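PDB 3G9K: capsule biosynthesis protein capD from Bacillus anthracis, which cleaves the poly-gamma-D-glutamate capsule and joins it by an amide bond to the side-chain amino group of meso-diaminopimelic acid in peptidoglycan. Local coordinates for residues Leu55-Leu60 against Thr176-Thr181; Gln125-Tyr130 against Arg180-Ile185; Lys222-Asn227 against Ser241-Leu246; Glu253-Tyr258 against Glu272-Ile277. All coordinates share one frame; numbering follows the deposited sequence.

Contact 1 (Leu55-Leu60 against Thr176-Thr181); sequences LGVVEL and TDLART
L178 and V57 make this contact almost alone, one methyl against one methyl. CD2 of L178 comes to 3.9 Å from CG2 of V57, and no other pair of side chains in the two segments meets. L178 reaches straight across from its helix: its CG stands opposite the backbone N (chi1 -178°), which carries the isobutyl group out toward the last turn of helix 44-58. V57 presents the branch that lies beside its own backbone N: CG2 faces L178, and CG1 packs on Y130 of helix 120-133. G56 adds a little from the main chain, with its O 4.4 Å from CD2 of L178; having no side chain, it offers only backbone here. Little surface is buried, about 80 Å² in all, and the nearest CA atoms, those of V57 and L178, are still 8.2 Å apart, so the helices meet through side-chain ends. Just past the contact helix 44-58 stops, E59 being the first residue to leave helical geometry, and the O of V57 takes a hydrogen bond from NE2 of Q175, immediately before helix 176-188. Helix 120-133 packs against both partners, through A127 and Y130 on V57 and A131 on A179, while G32 of the other CapD chain packs on L178.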
loop_
_atom_site.group_PDB
_atom_site.type_symbol
_atom_site.label_atom_id
_atom_site.label_comp_id
_atom_site.label_asym_id
_atom_site.label_seq_id
_atom_site.Cartn_x
_atom_site.Cartn_y
_atom_site.Cartn_z
ATOM N N LEU A 55 -7.865 4.950 8.098
ATOM C CA LEU A 55 -7.969 3.882 7.114
ATOM C C LEU A 55 -8.209 2.565 7.838
ATOM O O LEU A 55 -9.057 1.770 7.402
ATOM C CB LEU A 55 -6.724 3.827 6.217
ATOM C CG LEU A 55 -6.668 4.907 5.127
ATOM C CD1 LEU A 55 -5.290 4.859 4.518
ATOM C CD2 LEU A 55 -7.783 4.746 4.093
ATOM N N GLY A 56 -7.546 2.352 8.974
ATOM C CA GLY A 56 -7.769 1.133 9.786
ATOM C C GLY A 56 -9.184 1.047 10.303
ATOM O O GLY A 56 -9.736 -0.041 10.588
ATOM N N VAL A 57 -9.813 2.203 10.446
ATOM C CA VAL A 57 -11.210 2.220 10.921
ATOM C C VAL A 57 -12.228 2.151 9.780
ATOM O O VAL A 57 -13.167 1.355 9.802
ATOM C CB VAL A 57 -11.469 3.474 11.794
ATOM C CG1 VAL A 57 -12.945 3.593 12.099
ATOM C CG2 VAL A 57 -10.653 3.406 13.089
ATOM N N VAL A 58 -12.064 2.996 8.776
ATOM C CA VAL A 58 -13.086 3.153 7.745
ATOM C C VAL A 58 -12.833 2.273 6.520
ATOM O O VAL A 58 -13.741 2.067 5.688
ATOM C CB VAL A 58 -13.236 4.661 7.316
ATOM C CG1 VAL A 58 -13.533 5.553 8.545
ATOM C CG2 VAL A 58 -11.968 5.160 6.575
ATOM N N GLU A 59 -11.596 1.818 6.354
ATOM C CA GLU A 59 -11.248 0.935 5.257
ATOM C C GLU A 59 -10.675 -0.369 5.832
ATOM O O GLU A 59 -9.654 -0.856 5.394
ATOM C CB GLU A 59 -10.237 1.593 4.328
ATOM C CG GLU A 59 -10.227 0.919 3.004
ATOM C CD GLU A 59 -9.104 1.402 2.106
ATOM O OE1 GLU A 59 -7.965 1.551 2.601
ATOM O OE2 GLU A 59 -9.378 1.626 0.911
ATOM N N LEU A 60 -11.380 -0.882 6.829
ATOM C CA LEU A 60 -10.926 -1.937 7.742
ATOM C C LEU A 60 -10.607 -3.280 7.113
ATOM O O LEU A 60 -9.801 -4.062 7.665
ATOM C CB LEU A 60 -11.978 -2.093 8.844
ATOM C CG LEU A 60 -13.357 -2.582 8.381
ATOM C CD1 LEU A 60 -13.491 -4.092 8.805
ATOM C CD2 LEU A 60 -14.505 -1.752 8.931
ATOM N N THR A 176 -17.584 0.067 18.571
ATOM C CA THR A 176 -17.360 0.309 19.978
ATOM C C THR A 176 -16.160 -0.396 20.600
ATOM O O THR A 176 -15.386 0.243 21.299
ATOM C CB THR A 176 -18.607 -0.031 20.761
ATOM O OG1 THR A 176 -19.654 0.820 20.274
ATOM C CG2 THR A 176 -18.389 0.192 22.253
ATOM N N ASP A 177 -16.000 -1.691 20.338
ATOM C CA ASP A 177 -14.827 -2.450 20.793
ATOM C C ASP A 177 -13.537 -1.830 20.284
ATOM O O ASP A 177 -12.584 -1.677 21.062
ATOM C CB ASP A 177 -14.860 -3.924 20.341
ATOM C CG ASP A 177 -15.989 -4.745 20.983
ATOM O OD1 ASP A 177 -16.670 -4.263 21.890
ATOM O OD2 ASP A 177 -16.141 -5.931 20.602
ATOM N N LEU A 178 -13.488 -1.492 18.994
ATOM C CA LEU A 178 -12.313 -0.841 18.421
ATOM C C LEU A 178 -12.027 0.530 19.042
ATOM O O LEU A 178 -10.859 0.886 19.238
ATOM C CB LEU A 178 -12.404 -0.733 16.875
ATOM C CG LEU A 178 -11.245 -0.111 16.083
ATOM C CD1 LEU A 178 -9.917 -0.854 16.339
ATOM C CD2 LEU A 178 -11.587 -0.083 14.551
ATOM N N ALA A 179 -13.077 1.330 19.279
ATOM C CA ALA A 179 -12.895 2.607 19.986
ATOM C C ALA A 179 -12.222 2.391 21.332
ATOM O O ALA A 179 -11.274 3.056 21.642
ATOM C CB ALA A 179 -14.200 3.348 20.132
ATOM N N ARG A 180 -12.679 1.411 22.099
ATOM C CA ARG A 180 -12.050 1.067 23.364
ATOM C C ARG A 180 -10.573 0.785 23.200
ATOM O O ARG A 180 -9.750 1.340 23.948
ATOM C CB ARG A 180 -12.746 -0.138 24.001
ATOM C CG ARG A 180 -12.281 -0.432 25.417
ATOM C CD ARG A 180 -13.119 -1.567 26.031
ATOM N NE ARG A 180 -14.548 -1.277 25.877
ATOM C CZ ARG A 180 -15.414 -1.967 25.129
ATOM N NH1 ARG A 180 -15.059 -3.046 24.445
ATOM N NH2 ARG A 180 -16.677 -1.566 25.075
ATOM N N THR A 181 -10.219 -0.065 22.227
ATOM C CA THR A 181 -8.826 -0.399 21.992
ATOM C C THR A 181 -8.031 0.837 21.630
ATOM O O THR A 181 -6.937 1.056 22.155
ATOM C CB THR A 181 -8.665 -1.504 20.904
ATOM O OG1 THR A 181 -9.405 -2.669 21.313
ATOM C CG2 THR A 181 -7.129 -1.889 20.613
#

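Contact 2 (Gln125-Tyr130 against Arg180-Ile185); sequences QPAINY and RTLKKI
An antiparallel helix pair in the helical region around helix 44-58 of this gamma-glutamyltransferase-family chain brings I128 of helix 120-133 against L182 and K183 of helix 176-188. The chain is the N-terminal one of the two cut from the CapD precursor; the other CapD chain is the second. The axes of the two short segments approach to 9.5 Å and run at 160° to each other, and the nearest CA atoms belong to I128 and L182, 6.2 Å apart. I128 carries most of the contact. Its CG1, anti to the carbonyl carbon (chi1 -71°), lies 3.6 Å from CB of L182, and the two side chains lie alongside each other, pointing opposite ways, so the flank of one rests on the root of the other. Beyond CG1 the chain ends over the main chain of the facing helix, with CD1 of I128 4.0 Å from O of L182. L182 runs the other way, toward A127, where its CD1 stands 4.3 Å from CB of that alanine. Behind this pair lies helix 44-58, from which V57 packs on L182 and Y53 on A127 and I185. At the more exposed margin K183 lays its aliphatic chain across the second branch of I128. The lysine is extended beyond CG, which takes its ammonium past the isoleucine to a salt bridge with E132, one turn further along helix 120-133. On the way its CG and its CE both touch the same methyl, CG2 of I128, at 3.9 and 3.8 Å.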
loop_
_atom_site.group_PDB
_atom_site.type_symbol
_atom_site.label_atom_id
_atom_site.label_comp_id
_atom_site.label_asym_id
_atom_site.label_seq_id
_atom_site.Cartn_x
_atom_site.Cartn_y
_atom_site.Cartn_z
ATOM N N GLN A 125 -7.175 10.772 17.562
ATOM C CA GLN A 125 -8.540 11.161 17.844
ATOM C C GLN A 125 -9.476 11.080 16.637
ATOM O O GLN A 125 -10.590 10.636 16.781
ATOM C CB GLN A 125 -8.629 12.553 18.522
ATOM C CG GLN A 125 -9.980 12.810 19.168
ATOM C CD GLN A 125 -10.238 11.914 20.360
ATOM O OE1 GLN A 125 -9.387 11.765 21.233
ATOM N NE2 GLN A 125 -11.388 11.326 20.399
ATOM N N PRO A 126 -9.058 11.540 15.454
ATOM C CA PRO A 126 -10.035 11.374 14.359
ATOM C C PRO A 126 -10.499 9.921 14.108
ATOM O O PRO A 126 -11.676 9.670 13.896
ATOM C CB PRO A 126 -9.291 11.946 13.160
ATOM C CG PRO A 126 -8.359 12.941 13.756
ATOM C CD PRO A 126 -7.858 12.240 14.998
ATOM N N ALA A 127 -9.554 8.984 14.124
ATOM C CA ALA A 127 -9.884 7.571 13.983
ATOM C C ALA A 127 -10.845 7.122 15.088
ATOM O O ALA A 127 -11.827 6.465 14.801
ATOM C CB ALA A 127 -8.646 6.729 14.020
ATOM N N ILE A 128 -10.551 7.505 16.329
ATOM C CA ILE A 128 -11.347 7.168 17.483
ATOM C C ILE A 128 -12.779 7.660 17.285
ATOM O O ILE A 128 -13.698 6.943 17.601
ATOM C CB ILE A 128 -10.732 7.716 18.801
ATOM C CG1 ILE A 128 -9.449 6.958 19.189
ATOM C CG2 ILE A 128 -11.718 7.662 19.930
ATOM C CD1 ILE A 128 -8.649 7.670 20.306
ATOM N N ASN A 129 -12.953 8.865 16.723
ATOM C CA ASN A 129 -14.292 9.439 16.504
ATOM C C ASN A 129 -15.132 8.610 15.519
ATOM O O ASN A 129 -16.317 8.340 15.742
ATOM C CB ASN A 129 -14.169 10.886 15.977
ATOM C CG ASN A 129 -13.639 11.887 17.024
ATOM O OD1 ASN A 129 -13.197 12.994 16.650
ATOM N ND2 ASN A 129 -13.685 11.522 18.306
ATOM N N TYR A 130 -14.507 8.177 14.425
ATOM C CA TYR A 130 -15.159 7.284 13.449
ATOM C C TYR A 130 -15.461 5.910 14.021
ATOM O O TYR A 130 -16.504 5.351 13.716
ATOM C CB TYR A 130 -14.342 7.147 12.153
ATOM C CG TYR A 130 -14.258 8.406 11.311
ATOM C CD1 TYR A 130 -15.410 9.041 10.834
ATOM C CD2 TYR A 130 -13.032 8.930 10.940
ATOM C CE1 TYR A 130 -15.332 10.192 10.055
ATOM C CE2 TYR A 130 -12.947 10.060 10.176
ATOM C CZ TYR A 130 -14.097 10.697 9.733
ATOM O OH TYR A 130 -13.993 11.843 8.966
ATOM N N ARG A 180 -12.679 1.411 22.099
ATOM C CA ARG A 180 -12.050 1.067 23.364
ATOM C C ARG A 180 -10.573 0.785 23.200
ATOM O O ARG A 180 -9.750 1.340 23.948
ATOM C CB ARG A 180 -12.746 -0.138 24.001
ATOM C CG ARG A 180 -12.281 -0.432 25.417
ATOM C CD ARG A 180 -13.119 -1.567 26.031
ATOM N NE ARG A 180 -14.548 -1.277 25.877
ATOM C CZ ARG A 180 -15.414 -1.967 25.129
ATOM N NH1 ARG A 180 -15.059 -3.046 24.445
ATOM N NH2 ARG A 180 -16.677 -1.566 25.075
ATOM N N THR A 181 -10.219 -0.065 22.227
ATOM C CA THR A 181 -8.826 -0.399 21.992
ATOM C C THR A 181 -8.031 0.837 21.630
ATOM O O THR A 181 -6.937 1.056 22.155
ATOM C CB THR A 181 -8.665 -1.504 20.904
ATOM O OG1 THR A 181 -9.405 -2.669 21.313
ATOM C CG2 THR A 181 -7.129 -1.889 20.613
ATOM N N LEU A 182 -8.555 1.614 20.690
ATOM C CA LEU A 182 -7.861 2.823 20.239
ATOM C C LEU A 182 -7.709 3.841 21.419
ATOM O O LEU A 182 -6.674 4.467 21.564
ATOM C CB LEU A 182 -8.592 3.454 19.050
ATOM C CG LEU A 182 -8.643 2.669 17.741
ATOM C CD1 LEU A 182 -9.387 3.417 16.674
ATOM C CD2 LEU A 182 -7.196 2.329 17.196
ATOM N N LYS A 183 -8.729 3.979 22.248
ATOM C CA LYS A 183 -8.615 4.852 23.419
ATOM C C LYS A 183 -7.547 4.351 24.389
ATOM O O LYS A 183 -6.816 5.153 24.975
ATOM C CB LYS A 183 -9.989 5.001 24.094
ATOM C CG LYS A 183 -10.899 5.921 23.297
ATOM C CD LYS A 183 -12.359 5.831 23.747
ATOM C CE LYS A 183 -13.094 7.079 23.404
ATOM N NZ LYS A 183 -14.400 7.153 24.152
ATOM N N LYS A 184 -7.384 3.019 24.513
ATOM C CA LYS A 184 -6.332 2.452 25.379
ATOM C C LYS A 184 -4.952 2.771 24.852
ATOM O O LYS A 184 -4.052 3.110 25.600
ATOM C CB LYS A 184 -6.484 0.924 25.511
ATOM C CG LYS A 184 -5.803 0.339 26.782
ATOM C CD LYS A 184 -6.209 -1.118 26.967
ATOM C CE LYS A 184 -5.850 -1.690 28.335
ATOM N NZ LYS A 184 -4.427 -1.843 28.626
ATOM N N ILE A 185 -4.789 2.631 23.549
ATOM C CA ILE A 185 -3.547 3.008 22.881
ATOM C C ILE A 185 -3.323 4.541 23.037
ATOM O O ILE A 185 -2.194 4.994 23.241
ATOM C CB ILE A 185 -3.612 2.622 21.388
ATOM C CG1 ILE A 185 -3.580 1.111 21.200
ATOM C CG2 ILE A 185 -2.504 3.295 20.588
ATOM C CD1 ILE A 185 -3.959 0.654 19.803
#

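Contact 3 (Lys222-Asn227 against Ser241-Leu246); sequences KPVKGN and SGVTLL
V224, the first strand residue, points its side chain at the helix and meets V243. Both methyls find one partner atom: CG2 of V224 lies 4.0 Å and CG1 of V224 4.1 Å from CG2 of V243, the side chains crossing at about a right angle. K225 turns away, and its ammonium pairs with D232 on the neighbouring strand 231-235. The alternation is that of a strand with one face covered by a helix: strand 219-228 belongs to an antiparallel sheet, four strands of it from this chain, consistent with the layered alpha/beta fold of the Ntn-hydrolase clan. The hairpin partner 231-235 bonds to V224 and G226 through the backbone, and the first turn of helix 242-254 lies nearly parallel to the strand (7° between the segment axes, closest approach 9.3 Å). G226 comes next, and its bare CA lets L246 come down onto the main chain, CD1 of L246 being 3.8 Å from CA of G226. At N227 the side chain points away, but the backbone O of N227 lies 4.1 Å from CD2 of L246 and accepts a hydrogen bond from NZ of K250, a turn further along the helix.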
loop_
_atom_site.group_PDB
_atom_site.type_symbol
_atom_site.label_atom_id
_atom_site.label_comp_id
_atom_site.label_asym_id
_atom_site.label_seq_id
_atom_site.Cartn_x
_atom_site.Cartn_y
_atom_site.Cartn_z
ATOM N N LYS A 222 17.389 1.994 5.118
ATOM C CA LYS A 222 17.714 2.989 4.098
ATOM C C LYS A 222 16.853 2.734 2.856
ATOM O O LYS A 222 16.758 1.616 2.405
ATOM C CB LYS A 222 19.198 2.907 3.705
ATOM C CG LYS A 222 20.062 4.004 4.331
ATOM C CD LYS A 222 19.634 5.425 3.857
ATOM C CE LYS A 222 19.322 6.337 5.065
ATOM N NZ LYS A 222 19.000 7.731 4.642
ATOM N N PRO A 223 16.209 3.758 2.320
ATOM C CA PRO A 223 15.531 3.476 1.036
ATOM C C PRO A 223 16.484 2.991 -0.066
ATOM O O PRO A 223 17.653 3.371 -0.076
ATOM C CB PRO A 223 14.918 4.817 0.679
ATOM C CG PRO A 223 14.741 5.523 2.011
ATOM C CD PRO A 223 15.974 5.140 2.775
ATOM N N VAL A 224 15.993 2.134 -0.958
ATOM C CA VAL A 224 16.716 1.799 -2.193
ATOM C C VAL A 224 16.725 3.088 -3.009
ATOM O O VAL A 224 15.702 3.776 -3.111
ATOM C CB VAL A 224 16.037 0.688 -3.035
ATOM C CG1 VAL A 224 16.953 0.261 -4.211
ATOM C CG2 VAL A 224 15.695 -0.516 -2.217
ATOM N N LYS A 225 17.880 3.420 -3.583
ATOM C CA LYS A 225 18.035 4.628 -4.401
ATOM C C LYS A 225 18.700 4.278 -5.729
ATOM O O LYS A 225 19.750 3.637 -5.769
ATOM C CB LYS A 225 18.798 5.745 -3.668
ATOM C CG LYS A 225 18.761 7.128 -4.383
ATOM C CD LYS A 225 19.868 7.315 -5.429
ATOM C CE LYS A 225 19.671 8.623 -6.203
ATOM N NZ LYS A 225 20.448 8.695 -7.490
ATOM N N GLY A 226 18.030 4.675 -6.809
ATOM C CA GLY A 226 18.498 4.490 -8.162
ATOM C C GLY A 226 18.099 5.708 -8.977
ATOM O O GLY A 226 17.784 6.779 -8.441
ATOM N N ASN A 227 18.182 5.551 -10.285
ATOM C CA ASN A 227 17.790 6.570 -11.236
ATOM C C ASN A 227 16.950 5.915 -12.333
ATOM O O ASN A 227 17.151 4.732 -12.681
ATOM C CB ASN A 227 19.032 7.249 -11.816
ATOM C CG ASN A 227 19.884 6.309 -12.641
ATOM O OD1 ASN A 227 19.502 5.910 -13.731
ATOM N ND2 ASN A 227 21.046 5.965 -12.127
ATOM N N SER A 241 9.647 -4.882 -2.113
ATOM C CA SER A 241 10.093 -5.168 -3.485
ATOM C C SER A 241 10.308 -3.933 -4.369
ATOM O O SER A 241 10.036 -3.937 -5.547
ATOM C CB SER A 241 9.085 -6.117 -4.120
ATOM O OG SER A 241 9.209 -7.369 -3.467
ATOM N N GLY A 242 10.853 -2.894 -3.791
ATOM C CA GLY A 242 11.264 -1.737 -4.569
ATOM C C GLY A 242 12.380 -2.045 -5.558
ATOM O O GLY A 242 12.394 -1.483 -6.640
ATOM N N VAL A 243 13.310 -2.925 -5.195
ATOM C CA VAL A 243 14.354 -3.350 -6.165
ATOM C C VAL A 243 13.734 -3.919 -7.465
ATOM O O VAL A 243 14.107 -3.535 -8.572
ATOM C CB VAL A 243 15.343 -4.374 -5.566
ATOM C CG1 VAL A 243 16.218 -4.972 -6.686
ATOM C CG2 VAL A 243 16.209 -3.736 -4.455
ATOM N N THR A 244 12.761 -4.803 -7.318
ATOM C CA THR A 244 12.089 -5.417 -8.459
ATOM C C THR A 244 11.394 -4.371 -9.319
ATOM O O THR A 244 11.472 -4.422 -10.522
ATOM C CB THR A 244 11.087 -6.476 -7.992
ATOM O OG1 THR A 244 11.768 -7.457 -7.206
ATOM C CG2 THR A 244 10.408 -7.171 -9.174
ATOM N N LEU A 245 10.707 -3.424 -8.688
ATOM C CA LEU A 245 9.994 -2.385 -9.433
ATOM C C LEU A 245 10.958 -1.522 -10.224
ATOM O O LEU A 245 10.740 -1.274 -11.411
ATOM C CB LEU A 245 9.183 -1.510 -8.465
ATOM C CG LEU A 245 8.637 -0.194 -9.008
ATOM C CD1 LEU A 245 7.825 -0.364 -10.300
ATOM C CD2 LEU A 245 7.802 0.461 -7.887
ATOM N N LEU A 246 12.052 -1.105 -9.586
ATOM C CA LEU A 246 13.035 -0.241 -10.244
ATOM C C LEU A 246 13.834 -0.937 -11.380
ATOM O O LEU A 246 14.126 -0.333 -12.404
ATOM C CB LEU A 246 14.028 0.297 -9.207
ATOM C CG LEU A 246 14.445 1.763 -9.290
ATOM C CD1 LEU A 246 15.682 2.019 -8.428
ATOM C CD2 LEU A 246 14.569 2.312 -10.682
#

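Contact 4 (Glu253-Tyr258 against Glu272-Ile277); sequences EKKEVY and EEISRI
V257 holds CG1 anti to its carbonyl carbon (chi1 -66°), and I274 sets its own CG1 the same way (chi1 -69°) with the chain extended beyond it. These torsions bring CD1 of I274 to 3.7 Å from CG1 of V257, the side chains meeting at a slant. K255 adds an exposed side chain. Its aliphatic stem passes I274, with CD of K255 4.3 Å from CG1 of I274, and its last bond bends away from the extended form before NZ of K255 meets CD1 of I277 tip to tip at 3.8 Å. OE1 of E273 lies 6.0 Å from NZ of K255; their opposite charges may attract weakly, though they are not in contact. Between K255 and V257 helix 242-254 ends in a Schellman motif: E256 takes a positive phi (49°), its N bonding back to O of E253, and the chain enters the 3-10 turn that carries V257. Helix 264-284 follows and packs against the end of helix 242-254, I274 also touching L251 and A252, while V257 rests on Y267 and M271. Within the same turn, the ring of Y258 stacks on H95 of the other CapD chain.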
loop_
_atom_site.group_PDB
_atom_site.type_symbol
_atom_site.label_atom_id
_atom_site.label_comp_id
_atom_site.label_asym_id
_atom_site.label_seq_id
_atom_site.Cartn_x
_atom_site.Cartn_y
_atom_site.Cartn_z
ATOM N N GLU A 253 12.732 1.171 -19.755
ATOM C CA GLU A 253 13.438 2.307 -20.342
ATOM C C GLU A 253 14.455 1.852 -21.412
ATOM O O GLU A 253 14.446 2.349 -22.543
ATOM C CB GLU A 253 14.176 3.091 -19.258
ATOM C CG GLU A 253 15.079 4.193 -19.797
ATOM C CD GLU A 253 15.574 5.148 -18.741
ATOM O OE1 GLU A 253 15.574 4.785 -17.526
ATOM O OE2 GLU A 253 15.985 6.260 -19.142
ATOM N N LYS A 254 15.324 0.919 -21.032
ATOM C CA LYS A 254 16.451 0.489 -21.891
ATOM C C LYS A 254 15.970 -0.243 -23.128
ATOM O O LYS A 254 16.505 -0.076 -24.217
ATOM C CB LYS A 254 17.371 -0.452 -21.118
ATOM C CG LYS A 254 18.665 -0.716 -21.841
ATOM C CD LYS A 254 19.648 -1.511 -21.023
ATOM C CE LYS A 254 20.964 -1.699 -21.814
ATOM N NZ LYS A 254 21.582 -2.995 -21.472
ATOM N N LYS A 255 14.960 -1.073 -22.951
ATOM C CA LYS A 255 14.398 -1.834 -24.047
ATOM C C LYS A 255 13.396 -0.999 -24.842
ATOM O O LYS A 255 12.848 -1.465 -25.833
ATOM C CB LYS A 255 13.786 -3.115 -23.504
ATOM C CG LYS A 255 14.813 -3.927 -22.707
ATOM C CD LYS A 255 14.392 -5.370 -22.533
ATOM C CE LYS A 255 15.179 -6.058 -21.423
ATOM N NZ LYS A 255 15.516 -7.456 -21.814
ATOM N N GLU A 256 13.185 0.250 -24.433
ATOM C CA GLU A 256 12.332 1.192 -25.172
ATOM C C GLU A 256 10.980 0.588 -25.546
ATOM O O GLU A 256 10.500 0.750 -26.674
ATOM C CB GLU A 256 13.039 1.680 -26.434
ATOM C CG GLU A 256 14.301 2.463 -26.153
ATOM C CD GLU A 256 15.037 2.815 -27.424
ATOM O OE1 GLU A 256 15.259 1.900 -28.260
ATOM O OE2 GLU A 256 15.386 4.004 -27.589
ATOM N N VAL A 257 10.366 -0.105 -24.588
ATOM C CA VAL A 257 9.085 -0.756 -24.824
ATOM C C VAL A 257 7.987 0.241 -25.142
ATOM O O VAL A 257 6.989 -0.117 -25.761
ATOM C CB VAL A 257 8.640 -1.599 -23.630
ATOM C CG1 VAL A 257 9.578 -2.756 -23.455
ATOM C CG2 VAL A 257 8.576 -0.740 -22.360
ATOM N N TYR A 258 8.173 1.489 -24.716
ATOM C CA TYR A 258 7.194 2.534 -24.989
ATOM C C TYR A 258 6.983 2.754 -26.495
ATOM O O TYR A 258 5.889 3.122 -26.916
ATOM C CB TYR A 258 7.593 3.856 -24.345
ATOM C CG TYR A 258 6.521 4.903 -24.522
ATOM C CD1 TYR A 258 5.334 4.837 -23.788
ATOM C CD2 TYR A 258 6.660 5.923 -25.464
ATOM C CE1 TYR A 258 4.327 5.796 -23.955
ATOM C CE2 TYR A 258 5.657 6.885 -25.645
ATOM C CZ TYR A 258 4.495 6.814 -24.891
ATOM O OH TYR A 258 3.509 7.768 -25.063
ATOM N N GLU A 272 5.922 -8.866 -20.372
ATOM C CA GLU A 272 5.951 -10.148 -19.737
ATOM C C GLU A 272 7.371 -10.561 -19.584
ATOM O O GLU A 272 7.728 -11.184 -18.641
ATOM C CB GLU A 272 5.249 -11.192 -20.577
ATOM C CG GLU A 272 5.103 -12.543 -19.927
ATOM C CD GLU A 272 6.331 -13.441 -20.026
ATOM O OE1 GLU A 272 7.070 -13.333 -20.991
ATOM O OE2 GLU A 272 6.540 -14.243 -19.120
ATOM N N GLU A 273 8.167 -10.226 -20.564
ATOM C CA GLU A 273 9.563 -10.626 -20.559
ATOM C C GLU A 273 10.307 -9.901 -19.437
ATOM O O GLU A 273 10.991 -10.537 -18.644
ATOM C CB GLU A 273 10.201 -10.357 -21.933
ATOM C CG GLU A 273 9.587 -11.190 -23.077
ATOM C CD GLU A 273 9.897 -10.623 -24.471
ATOM O OE1 GLU A 273 11.017 -10.103 -24.673
ATOM O OE2 GLU A 273 9.026 -10.706 -25.370
ATOM N N ILE A 274 10.123 -8.578 -19.360
ATOM C CA ILE A 274 10.776 -7.730 -18.341
ATOM C C ILE A 274 10.407 -8.150 -16.915
ATOM O O ILE A 274 11.265 -8.166 -16.027
ATOM C CB ILE A 274 10.435 -6.225 -18.557
ATOM C CG1 ILE A 274 11.101 -5.699 -19.834
ATOM C CG2 ILE A 274 10.887 -5.377 -17.358
ATOM C CD1 ILE A 274 10.576 -4.363 -20.326
ATOM N N SER A 275 9.136 -8.503 -16.699
ATOM C CA SER A 275 8.678 -8.903 -15.377
ATOM C C SER A 275 9.207 -10.275 -14.955
ATOM O O SER A 275 9.574 -10.455 -13.812
ATOM C CB SER A 275 7.151 -8.858 -15.266
ATOM O OG SER A 275 6.535 -9.662 -16.237
ATOM N N ARG A 276 9.244 -11.255 -15.853
ATOM C CA ARG A 276 9.768 -12.560 -15.428
ATOM C C ARG A 276 11.284 -12.486 -15.209
ATOM O O ARG A 276 11.782 -13.078 -14.277
ATOM C CB ARG A 276 9.335 -13.710 -16.344
ATOM C CG ARG A 276 9.908 -13.701 -17.708
ATOM C CD ARG A 276 10.115 -15.122 -18.282
ATOM N NE ARG A 276 10.829 -14.934 -19.541
ATOM C CZ ARG A 276 10.252 -14.788 -20.734
ATOM N NH1 ARG A 276 8.943 -14.916 -20.885
ATOM N NH2 ARG A 276 10.999 -14.564 -21.806
ATOM N N ILE A 277 12.001 -11.692 -15.997
ATOM C CA ILE A 277 13.421 -11.464 -15.707
ATOM C C ILE A 277 13.591 -10.955 -14.277
ATOM O O ILE A 277 14.300 -11.542 -13.478
ATOM C CB ILE A 277 14.075 -10.448 -16.661
ATOM C CG1 ILE A 277 14.208 -11.041 -18.069
ATOM C CG2 ILE A 277 15.463 -10.086 -16.159
ATOM C CD1 ILE A 277 14.630 -10.028 -19.142
#

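Contacts 1 and 2 share helix 176-188 and touch one another, V57 standing between the two, so they read as two sides of one three-helix cluster. Contacts 3 and 4 lie on the opposite side of the chain's centre and share helix 242-254, its start in contact 3 and its end in contact 4, with centres about 17 Å apart. Contacts 1 to 3 are buried; contact 4, whose centre is about 28 Å from that of the chain, is only partly so. All four are mainly apolar. Contact 3 alone sets a helix on a sheet, with bare glycine backbone as one surface, whereas lysine stems complete contacts 2 and 4 toward solvent.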